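Local coordinates for thiamine-monophosphate kinase (Stenotrophomonas maltophilia, PDB 6XEP), which probably phosphorylates thiamine monophosphate to thiamine diphosphate, the active form of vitamin B1, with ATP as the phosphate donor, at residues E195-R200 and E258-D263; A174-Q179 and R266-R271; L183-A188 and L199-P204. One frame throughout, in Å; residues are numbered along the deposited sequence. Where two conformers were deposited one is given.

Contact 1: residues E195-R200 and E258-D263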
loop_
_atom_site.group_PDB
_atom_site.type_symbol
_atom_site.label_atom_id
_atom_site.label_comp_id
_atom_site.label_asym_id
_atom_site.label_seq_id
_atom_site.Cartn_x
_atom_site.Cartn_y
_atom_site.Cartn_z
ATOM N N GLU A 195 -21.199 -21.049 -13.990
ATOM C CA GLU A 195 -20.636 -20.832 -12.665
ATOM C C GLU A 195 -19.114 -20.968 -12.684
ATOM O O GLU A 195 -18.418 -20.231 -11.971
ATOM C CB GLU A 195 -21.298 -21.797 -11.671
ATOM C CG GLU A 195 -20.786 -21.678 -10.254
ATOM C CD GLU A 195 -21.193 -20.381 -9.562
ATOM O OE1 GLU A 195 -21.917 -19.548 -10.157
ATOM O OE2 GLU A 195 -20.774 -20.199 -8.401
ATOM N N SER A 196 -18.579 -21.883 -13.502
ATOM C CA SER A 196 -17.131 -22.034 -13.607
ATOM C C SER A 196 -16.490 -20.752 -14.117
ATOM O O SER A 196 -15.514 -20.260 -13.540
ATOM C CB SER A 196 -16.778 -23.203 -14.533
ATOM O OG SER A 196 -17.278 -24.444 -14.053
ATOM N N LEU A 197 -17.034 -20.194 -15.210
ATOM C CA LEU A 197 -16.495 -18.953 -15.742
ATOM C C LEU A 197 -16.680 -17.823 -14.747
ATOM O O LEU A 197 -15.778 -16.997 -14.570
ATOM C CB LEU A 197 -17.159 -18.599 -17.077
ATOM C CG LEU A 197 -16.922 -19.576 -18.239
ATOM C CD1 LEU A 197 -17.513 -19.046 -19.538
ATOM C CD2 LEU A 197 -15.445 -19.896 -18.404
ATOM N N ARG A 198 -17.847 -17.771 -14.083
ATOM C CA ARG A 198 -18.110 -16.690 -13.133
ATOM C C ARG A 198 -17.034 -16.644 -12.059
ATOM O O ARG A 198 -16.513 -15.573 -11.728
ATOM C CB ARG A 198 -19.494 -16.857 -12.495
ATOM C CG ARG A 198 -19.929 -15.654 -11.636
ATOM C CD ARG A 198 -21.281 -15.857 -10.942
ATOM N NE ARG A 198 -21.227 -16.822 -9.830
ATOM C CZ ARG A 198 -21.106 -16.491 -8.543
ATOM N NH1 ARG A 198 -21.036 -15.216 -8.178
ATOM N NH2 ARG A 198 -21.072 -17.439 -7.612
ATOM N N LEU A 199 -16.667 -17.806 -11.518
ATOM C CA LEU A 199 -15.678 -17.837 -10.443
ATOM C C LEU A 199 -14.245 -17.636 -10.938
ATOM O O LEU A 199 -13.382 -17.221 -10.152
ATOM C CB LEU A 199 -15.793 -19.153 -9.674
ATOM C CG LEU A 199 -17.067 -19.255 -8.826
ATOM C CD1 LEU A 199 -17.083 -20.542 -8.039
ATOM C CD2 LEU A 199 -17.147 -18.076 -7.896
ATOM N N ARG A 200 -13.959 -17.914 -12.209
ATOM C CA ARG A 200 -12.643 -17.549 -12.734
ATOM C C ARG A 200 -12.481 -16.038 -12.841
ATOM O O ARG A 200 -11.375 -15.521 -12.638
ATOM C CB ARG A 200 -12.414 -18.212 -14.090
ATOM C CG ARG A 200 -12.261 -19.727 -13.998
ATOM C CD ARG A 200 -10.894 -20.113 -13.456
ATOM N NE ARG A 200 -9.843 -19.994 -14.477
ATOM C CZ ARG A 200 -8.553 -19.865 -14.197
ATOM N NH1 ARG A 200 -8.151 -19.827 -12.926
ATOM N NH2 ARG A 200 -7.662 -19.777 -15.187
ATOM N N GLU A 258 -17.454 -24.356 -24.311
ATOM C CA GLU A 258 -18.879 -24.646 -24.439
ATOM C C GLU A 258 -19.718 -23.384 -24.626
ATOM O O GLU A 258 -20.712 -23.410 -25.359
ATOM C CB GLU A 258 -19.368 -25.419 -23.218
ATOM C CG GLU A 258 -20.713 -26.059 -23.404
ATOM C CD GLU A 258 -20.651 -27.300 -24.281
ATOM O OE1 GLU A 258 -21.691 -27.665 -24.865
ATOM O OE2 GLU A 258 -19.561 -27.910 -24.383
ATOM N N LEU A 259 -19.349 -22.276 -23.977
ATOM C CA LEU A 259 -20.229 -21.118 -23.892
ATOM C C LEU A 259 -19.866 -19.994 -24.849
ATOM O O LEU A 259 -20.704 -19.117 -25.094
ATOM C CB LEU A 259 -20.241 -20.564 -22.462
ATOM C CG LEU A 259 -20.857 -21.482 -21.405
ATOM C CD1 LEU A 259 -20.857 -20.804 -20.042
ATOM C CD2 LEU A 259 -22.261 -21.930 -21.812
ATOM N N LEU A 260 -18.644 -19.979 -25.373
ATOM C CA LEU A 260 -18.224 -18.968 -26.334
ATOM C C LEU A 260 -17.911 -19.642 -27.660
ATOM O O LEU A 260 -17.470 -20.795 -27.701
ATOM C CB LEU A 260 -16.994 -18.178 -25.839
ATOM C CG LEU A 260 -17.265 -17.030 -24.860
ATOM C CD1 LEU A 260 -17.737 -17.544 -23.502
ATOM C CD2 LEU A 260 -16.035 -16.157 -24.717
ATOM N N GLY A 261 -18.156 -18.921 -28.744
ATOM C CA GLY A 261 -17.823 -19.440 -30.055
ATOM C C GLY A 261 -16.325 -19.612 -30.221
ATOM O O GLY A 261 -15.513 -19.126 -29.443
ATOM N N ARG A 262 -15.961 -20.323 -31.286
ATOM C CA ARG A 262 -14.561 -20.670 -31.523
ATOM C C ARG A 262 -13.668 -19.427 -31.586
ATOM O O ARG A 262 -12.597 -19.388 -30.968
ATOM C CB ARG A 262 -14.493 -21.506 -32.803
ATOM C CG ARG A 262 -13.202 -21.523 -33.578
ATOM C CD ARG A 262 -13.470 -22.185 -34.947
ATOM N NE ARG A 262 -14.634 -21.615 -35.638
ATOM C CZ ARG A 262 -15.772 -22.266 -35.899
ATOM N NH1 ARG A 262 -16.765 -21.646 -36.530
ATOM N NH2 ARG A 262 -15.924 -23.537 -35.556
ATOM N N ASP A 263 -14.103 -18.392 -32.306
ATOM C CA ASP A 263 -13.286 -17.189 -32.446
ATOM C C ASP A 263 -13.220 -16.405 -31.134
ATOM O O ASP A 263 -12.139 -15.984 -30.707
ATOM C CB ASP A 263 -13.834 -16.305 -33.567
ATOM C CG ASP A 263 -13.627 -16.902 -34.961
ATOM O OD1 ASP A 263 -12.873 -17.887 -35.108
ATOM O OD2 ASP A 263 -14.215 -16.371 -35.914
#
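This is a small apolar contact in which Leu-197 of helix 192-202 meets Leu-259 and Leu-260, where the chain leaves helix 254-259 and turns into helix 262-271 of the PurM-like C-terminal part of the fold. The backbones stay well apart, with the CA atoms of Leu-197 and Leu-259 separated by 9.2 Å, so methyl groups do the bridging. CD1 of Leu-197 lies 3.8 Å from CD1 of Leu-259, the two side chains running antiparallel past one another. The same Leu-197 CD1 approaches Leu-260 CD1 at 4.2 Å, so a single methyl touches both neighbouring leucines. With CD1 anti to CA (chi2 -174°), the Leu-197 side chain is extended and puts that methyl at the turn. Leu-177 of helix 170-179 also packs on Leu-197 and on Leu-260, and Ala-255 adds to the apolar surroundings of Leu-197. Within helix 192-202, Arg-198 grips Glu-195 side-on: NE reaches Glu-195 OE1 at 2.8 Å from above the carboxylate plane, while NH2 meets the syn lone pair of Glu-195 OE2 at 2.9 Å. Both acceptors lie close to the guanidinium plane, which helps fix the rotation of that group. No hydrogen bond joins the two segments; their direct association therefore rests on the fit of leucine methyls, while the charged pair links helix 192-202 to the preceding loop, Glu-195 OE1 also accepting from Thr-189 N.

Contact 2: residues A174-Q179 and R266-R271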
loop_
_atom_site.group_PDB
_atom_site.type_symbol
_atom_site.label_atom_id
_atom_site.label_comp_id
_atom_site.label_asym_id
_atom_site.label_seq_id
_atom_site.Cartn_x
_atom_site.Cartn_y
_atom_site.Cartn_z
ATOM N N ALA A 174 -16.267 -14.879 -18.996
ATOM C CA ALA A 174 -17.307 -14.441 -18.067
ATOM C C ALA A 174 -17.630 -12.962 -18.256
ATOM O O ALA A 174 -18.803 -12.570 -18.233
ATOM C CB ALA A 174 -16.878 -14.704 -16.622
ATOM N N LEU A 175 -16.599 -12.122 -18.418
ATOM C CA LEU A 175 -16.831 -10.691 -18.619
ATOM C C LEU A 175 -17.653 -10.439 -19.877
ATOM O O LEU A 175 -18.595 -9.634 -19.867
ATOM C CB LEU A 175 -15.495 -9.944 -18.692
ATOM C CG LEU A 175 -15.536 -8.413 -18.559
ATOM C CD1 LEU A 175 -16.027 -8.016 -17.161
ATOM C CD2 LEU A 175 -14.179 -7.779 -18.859
ATOM N N ARG A 176 -17.334 -11.142 -20.966
ATOM C CA ARG A 176 -18.099 -10.980 -22.202
ATOM C C ARG A 176 -19.551 -11.406 -22.018
ATOM O O ARG A 176 -20.476 -10.714 -22.467
ATOM C CB ARG A 176 -17.452 -11.786 -23.328
ATOM C CG ARG A 176 -16.327 -11.098 -24.067
ATOM C CD ARG A 176 -15.696 -12.106 -25.005
ATOM N NE ARG A 176 -14.616 -11.566 -25.818
ATOM C CZ ARG A 176 -14.677 -11.462 -27.138
ATOM N NH1 ARG A 176 -15.772 -11.851 -27.778
ATOM N NH2 ARG A 176 -13.650 -10.969 -27.816
ATOM N N LEU A 177 -19.773 -12.575 -21.413
ATOM C CA LEU A 177 -21.145 -13.011 -21.163
ATOM C C LEU A 177 -21.889 -12.009 -20.292
ATOM O O LEU A 177 -23.057 -11.699 -20.549
ATOM C CB LEU A 177 -21.157 -14.397 -20.517
ATOM C CG LEU A 177 -20.648 -15.512 -21.428
ATOM C CD1 LEU A 177 -20.407 -16.765 -20.597
ATOM C CD2 LEU A 177 -21.639 -15.799 -22.543
ATOM N N TRP A 178 -21.216 -11.469 -19.279
ATOM C CA TRP A 178 -21.846 -10.451 -18.442
ATOM C C TRP A 178 -22.207 -9.205 -19.255
ATOM O O TRP A 178 -23.316 -8.674 -19.128
ATOM C CB TRP A 178 -20.920 -10.114 -17.274
ATOM C CG TRP A 178 -21.315 -8.916 -16.465
ATOM C CD1 TRP A 178 -22.308 -8.840 -15.528
ATOM C CD2 TRP A 178 -20.690 -7.633 -16.497
ATOM N NE1 TRP A 178 -22.347 -7.568 -14.992
ATOM C CE2 TRP A 178 -21.363 -6.813 -15.575
ATOM C CE3 TRP A 178 -19.644 -7.090 -17.238
ATOM C CZ2 TRP A 178 -21.007 -5.476 -15.367
ATOM C CZ3 TRP A 178 -19.278 -5.770 -17.020
ATOM C CH2 TRP A 178 -19.962 -4.979 -16.095
ATOM N N GLN A 179 -21.304 -8.752 -20.130
ATOM C CA GLN A 179 -21.583 -7.569 -20.945
ATOM C C GLN A 179 -22.720 -7.809 -21.934
ATOM O O GLN A 179 -23.487 -6.886 -22.244
ATOM C CB GLN A 179 -20.322 -7.146 -21.693
ATOM C CG GLN A 179 -19.204 -6.666 -20.785
ATOM C CD GLN A 179 -17.840 -6.660 -21.466
ATOM O OE1 GLN A 179 -17.639 -7.301 -22.498
ATOM N NE2 GLN A 179 -16.892 -5.935 -20.880
ATOM N N ARG A 266 -11.022 -18.177 -28.659
ATOM C CA ARG A 266 -9.621 -17.989 -29.008
ATOM C C ARG A 266 -9.139 -16.599 -28.619
ATOM O O ARG A 266 -8.034 -16.441 -28.093
ATOM C CB ARG A 266 -9.435 -18.224 -30.506
ATOM C CG ARG A 266 -8.014 -18.086 -31.005
ATOM C CD ARG A 266 -8.027 -18.253 -32.526
ATOM N NE ARG A 266 -6.696 -18.383 -33.111
ATOM C CZ ARG A 266 -6.025 -17.384 -33.675
ATOM N NH1 ARG A 266 -6.555 -16.167 -33.728
ATOM N NH2 ARG A 266 -4.822 -17.603 -34.188
ATOM N N ASP A 267 -9.952 -15.577 -28.873
ATOM C CA ASP A 267 -9.538 -14.225 -28.531
ATOM C C ASP A 267 -9.402 -14.059 -27.024
ATOM O O ASP A 267 -8.470 -13.403 -26.548
ATOM C CB ASP A 267 -10.534 -13.215 -29.085
ATOM C CG ASP A 267 -10.110 -11.799 -28.821
ATOM O OD1 ASP A 267 -8.993 -11.439 -29.247
ATOM O OD2 ASP A 267 -10.877 -11.056 -28.175
ATOM N N CYS A 268 -10.334 -14.633 -26.260
ATOM C CA CYS A 268 -10.216 -14.592 -24.805
ATOM C C CYS A 268 -8.935 -15.262 -24.336
ATOM O O CYS A 268 -8.265 -14.767 -23.425
ATOM C CB CYS A 268 -11.419 -15.272 -24.160
ATOM S SG CYS A 268 -12.983 -14.360 -24.291
ATOM N N ALA A 269 -8.598 -16.409 -24.924
ATOM C CA ALA A 269 -7.416 -17.137 -24.475
ATOM C C ALA A 269 -6.132 -16.378 -24.804
ATOM O O ALA A 269 -5.173 -16.411 -24.024
ATOM C CB ALA A 269 -7.389 -18.523 -25.110
ATOM N N LEU A 270 -6.099 -15.701 -25.962
ATOM C CA LEU A 270 -4.894 -14.994 -26.403
ATOM C C LEU A 270 -4.739 -13.638 -25.734
ATOM O O LEU A 270 -3.614 -13.212 -25.451
ATOM C CB LEU A 270 -4.921 -14.791 -27.918
ATOM C CG LEU A 270 -4.618 -16.038 -28.752
ATOM C CD1 LEU A 270 -5.007 -15.762 -30.177
ATOM C CD2 LEU A 270 -3.136 -16.410 -28.631
ATOM N N ARG A 271 -5.852 -12.933 -25.509
ATOM C CA ARG A 271 -5.819 -11.526 -25.129
ATOM C C ARG A 271 -6.721 -11.180 -23.946
ATOM O O ARG A 271 -6.832 -9.995 -23.597
ATOM C CB ARG A 271 -6.212 -10.652 -26.330
ATOM C CG ARG A 271 -5.208 -10.703 -27.467
ATOM C CD ARG A 271 -5.679 -9.931 -28.708
ATOM N NE ARG A 271 -4.951 -10.393 -29.888
ATOM C CZ ARG A 271 -5.346 -11.410 -30.647
ATOM N NH1 ARG A 271 -6.478 -12.051 -30.362
ATOM N NH2 ARG A 271 -4.624 -11.785 -31.687
#
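The carboxylate of Asp-267 on helix 262-271 is gripped by two arginines, one at each oxygen. Its OD2 accepts from NH2 of Arg-176 on helix 170-179 at 2.8 Å; the N-H...O angle of 120° makes this a weak hydrogen bond within a salt bridge. Its OD1 takes NH1 of Arg-271, one turn further along the helix, at 2.8 Å and nearly along the C-O axis. OD2 sits at the edge of the Arg-176 guanidinium, near its plane, yet the guanidinium and carboxylate planes stand 69° apart, so the two groups do not form a flat, two-pronged pair. The Arg-176 chain is extended from CG to NE, which carries the charge across the gap between segments 174-179 and 266-271, whose closest CA atoms, those of Arg-176 and Cys-268, are 9.1 Å apart. On the way it passes Cys-268, whose SG lies 3.6 Å from Arg-176 NE and equally close to its CD, oblique to the guanidinium. Asp-264 makes a further, long and weak ion pair with Arg-176. The two positive partners would probably favour the ionised form of Asp-267. The arrangement is a three-residue salt-bridge network, Arg-176, Asp-267 and Arg-271, joining two helices of the AIR synthase-related C-terminal domain.

Contact 3: residues L183-A188 and L199-P204. With EDO (1,2-ethanediol), chain B.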
loop_
_atom_site.group_PDB
_atom_site.type_symbol
_atom_site.label_atom_id
_atom_site.label_comp_id
_atom_site.label_asym_id
_atom_site.label_seq_id
_atom_site.Cartn_x
_atom_site.Cartn_y
_atom_site.Cartn_z
ATOM N N LEU A 183 -24.877 -13.315 -18.055
ATOM C CA LEU A 183 -24.315 -13.837 -16.813
ATOM C C LEU A 183 -24.461 -12.816 -15.692
ATOM O O LEU A 183 -23.916 -11.713 -15.777
ATOM C CB LEU A 183 -22.841 -14.219 -16.991
ATOM C CG LEU A 183 -22.064 -14.707 -15.758
ATOM C CD1 LEU A 183 -22.628 -15.998 -15.170
ATOM C CD2 LEU A 183 -20.597 -14.896 -16.110
ATOM N N ASN A 184 -25.165 -13.200 -14.629
ATOM C CA ASN A 184 -25.227 -12.401 -13.409
ATOM C C ASN A 184 -24.004 -12.706 -12.551
ATOM O O ASN A 184 -23.742 -13.864 -12.237
ATOM C CB ASN A 184 -26.508 -12.732 -12.633
ATOM C CG ASN A 184 -26.737 -11.816 -11.432
ATOM O OD1 ASN A 184 -25.859 -11.062 -11.020
ATOM N ND2 ASN A 184 -27.944 -11.881 -10.863
ATOM N N LEU A 185 -23.266 -11.671 -12.153
ATOM C CA LEU A 185 -22.066 -11.902 -11.357
ATOM C C LEU A 185 -22.318 -11.904 -9.854
ATOM O O LEU A 185 -21.482 -12.420 -9.101
ATOM C CB LEU A 185 -20.999 -10.840 -11.679
ATOM C CG LEU A 185 -20.513 -10.766 -13.128
ATOM C CD1 LEU A 185 -19.599 -9.577 -13.310
ATOM C CD2 LEU A 185 -19.802 -12.030 -13.566
ATOM N N ALA A 186 -23.431 -11.331 -9.395
ATOM C CA ALA A 186 -23.674 -11.141 -7.970
ATOM C C ALA A 186 -24.232 -12.374 -7.271
ATOM O O ALA A 186 -24.271 -12.401 -6.036
ATOM C CB ALA A 186 -24.643 -9.976 -7.752
ATOM N N THR A 187 -24.681 -13.380 -8.007
ATOM C CA THR A 187 -25.291 -14.546 -7.387
ATOM C C THR A 187 -24.727 -15.799 -8.037
ATOM O O THR A 187 -24.263 -15.771 -9.176
ATOM C CB THR A 187 -26.823 -14.549 -7.509
ATOM O OG1 THR A 187 -27.195 -14.281 -8.863
ATOM C CG2 THR A 187 -27.466 -13.514 -6.579
ATOM N N ALA A 188 -24.778 -16.904 -7.300
ATOM C CA ALA A 188 -24.338 -18.182 -7.832
ATOM C C ALA A 188 -25.378 -18.721 -8.799
ATOM O O ALA A 188 -26.584 -18.562 -8.586
ATOM C CB ALA A 188 -24.115 -19.191 -6.706
ATOM N N LEU A 199 -16.667 -17.806 -11.518
ATOM C CA LEU A 199 -15.678 -17.837 -10.443
ATOM C C LEU A 199 -14.245 -17.636 -10.938
ATOM O O LEU A 199 -13.382 -17.221 -10.152
ATOM C CB LEU A 199 -15.793 -19.153 -9.674
ATOM C CG LEU A 199 -17.067 -19.255 -8.826
ATOM C CD1 LEU A 199 -17.083 -20.542 -8.039
ATOM C CD2 LEU A 199 -17.147 -18.076 -7.896
ATOM N N ARG A 200 -13.959 -17.914 -12.209
ATOM C CA ARG A 200 -12.643 -17.549 -12.734
ATOM C C ARG A 200 -12.481 -16.038 -12.841
ATOM O O ARG A 200 -11.375 -15.521 -12.638
ATOM C CB ARG A 200 -12.414 -18.212 -14.090
ATOM C CG ARG A 200 -12.261 -19.727 -13.998
ATOM C CD ARG A 200 -10.894 -20.113 -13.456
ATOM N NE ARG A 200 -9.843 -19.994 -14.477
ATOM C CZ ARG A 200 -8.553 -19.865 -14.197
ATOM N NH1 ARG A 200 -8.151 -19.827 -12.926
ATOM N NH2 ARG A 200 -7.662 -19.777 -15.187
ATOM N N LEU A 201 -13.561 -15.314 -13.151
ATOM C CA LEU A 201 -13.496 -13.858 -13.133
ATOM C C LEU A 201 -13.463 -13.339 -11.701
ATOM O O LEU A 201 -12.670 -12.448 -11.371
ATOM C CB LEU A 201 -14.695 -13.263 -13.884
ATOM C CG LEU A 201 -14.792 -11.727 -13.849
ATOM C CD1 LEU A 201 -13.547 -11.068 -14.433
ATOM C CD2 LEU A 201 -16.045 -11.225 -14.555
ATOM N N LEU A 202 -14.344 -13.870 -10.840
ATOM C CA LEU A 202 -14.507 -13.306 -9.501
ATOM C C LEU A 202 -13.409 -13.760 -8.550
ATOM O O LEU A 202 -12.964 -12.980 -7.700
ATOM C CB LEU A 202 -15.870 -13.699 -8.922
ATOM C CG LEU A 202 -17.079 -13.185 -9.697
ATOM C CD1 LEU A 202 -18.325 -13.663 -8.966
ATOM C CD2 LEU A 202 -17.043 -11.668 -9.794
ATOM N N ARG A 203 -12.967 -15.009 -8.661
ATOM C CA ARG A 203 -12.038 -15.589 -7.690
ATOM C C ARG A 203 -10.906 -16.299 -8.419
ATOM O O ARG A 203 -10.801 -17.533 -8.352
ATOM C CB ARG A 203 -12.749 -16.574 -6.765
ATOM C CG ARG A 203 -13.755 -15.979 -5.814
ATOM C CD ARG A 203 -14.310 -17.102 -4.893
ATOM N NE ARG A 203 -15.647 -16.725 -4.481
ATOM C CZ ARG A 203 -16.609 -17.572 -4.182
ATOM N NH1 ARG A 203 -16.390 -18.881 -4.222
ATOM N NH2 ARG A 203 -17.792 -17.099 -3.819
ATOM N N PRO A 204 -10.038 -15.559 -9.095
ATOM C CA PRO A 204 -8.889 -16.200 -9.758
ATOM C C PRO A 204 -7.991 -16.872 -8.724
ATOM O O PRO A 204 -7.926 -16.449 -7.570
ATOM C CB PRO A 204 -8.182 -15.026 -10.448
ATOM C CG PRO A 204 -8.521 -13.832 -9.608
ATOM C CD PRO A 204 -9.972 -14.089 -9.193
HETATM C C1 EDO B . -25.925 -16.903 -15.000
HETATM O O1 EDO B . -26.713 -15.720 -14.796
HETATM C C2 EDO B . -26.687 -17.952 -15.806
HETATM O O2 EDO B . -26.936 -17.459 -17.131
#
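The side chains of Leu-185 and Leu-201 lie roughly perpendicular, bringing the loop 183-188 against the last turn of helix 192-202. The branched end of Leu-185 meets a single methyl: Leu-201 CD2 lies 4.0 Å from Leu-185 CD2 and only slightly farther from its CD1. With CG anti to the backbone N (chi1 176°) and CD2 in turn anti to CA, Leu-201 extends that methyl toward Leu-185. Leu-202 approaches the backbone of the same loop residue, its CD1 packing at 3.4 Å from Leu-185 O. That oxygen accepts a hydrogen bond from Arg-198, while Trp-178 and Pro-63 pack on the Leu-185 side chain. The loop has its own polar bracing, an Asx turn in which Asn-184 OD1 receives Ala-186 N at 2.9 Å, the donor standing above the carbonyl plane. A 1,2-ethanediol, probably from the crystallisation liquor, takes Asn-184 N on its O1 at 3.0 Å in an almost straight bond (178°). Leu-201 lies close to Asp-274, a predicted substrate-binding residue. The chemistry thus divides by role: buried leucines join loop to helix, while polar groups shape the loop and satisfy the carbonyl of Leu-185.

From the N terminus, the chain runs through helix 170-179, which supplies the first side of contact 2, then the loop 183-188 and helix 192-202. Contact 3 closes a short loop of ten residues, 189-198, mostly the helix itself, by bringing its last turn back to 183-188. Contact 1 starts from the same helix, sharing Leu-199 and Arg-200 with contact 3, and closes a longer loop at the turn 258-263. Contact 2 closes the widest and encloses both others. Leu-260 CD2 lies 3.6 Å from Cys-268 SG, joining contacts 1 and 2, and Ala-174 CB approaches Leu-201 CB (3.8 Å), where helix 170-179 packs against helix 192-202. Together they tie four helices and a loop within the C-terminal domain.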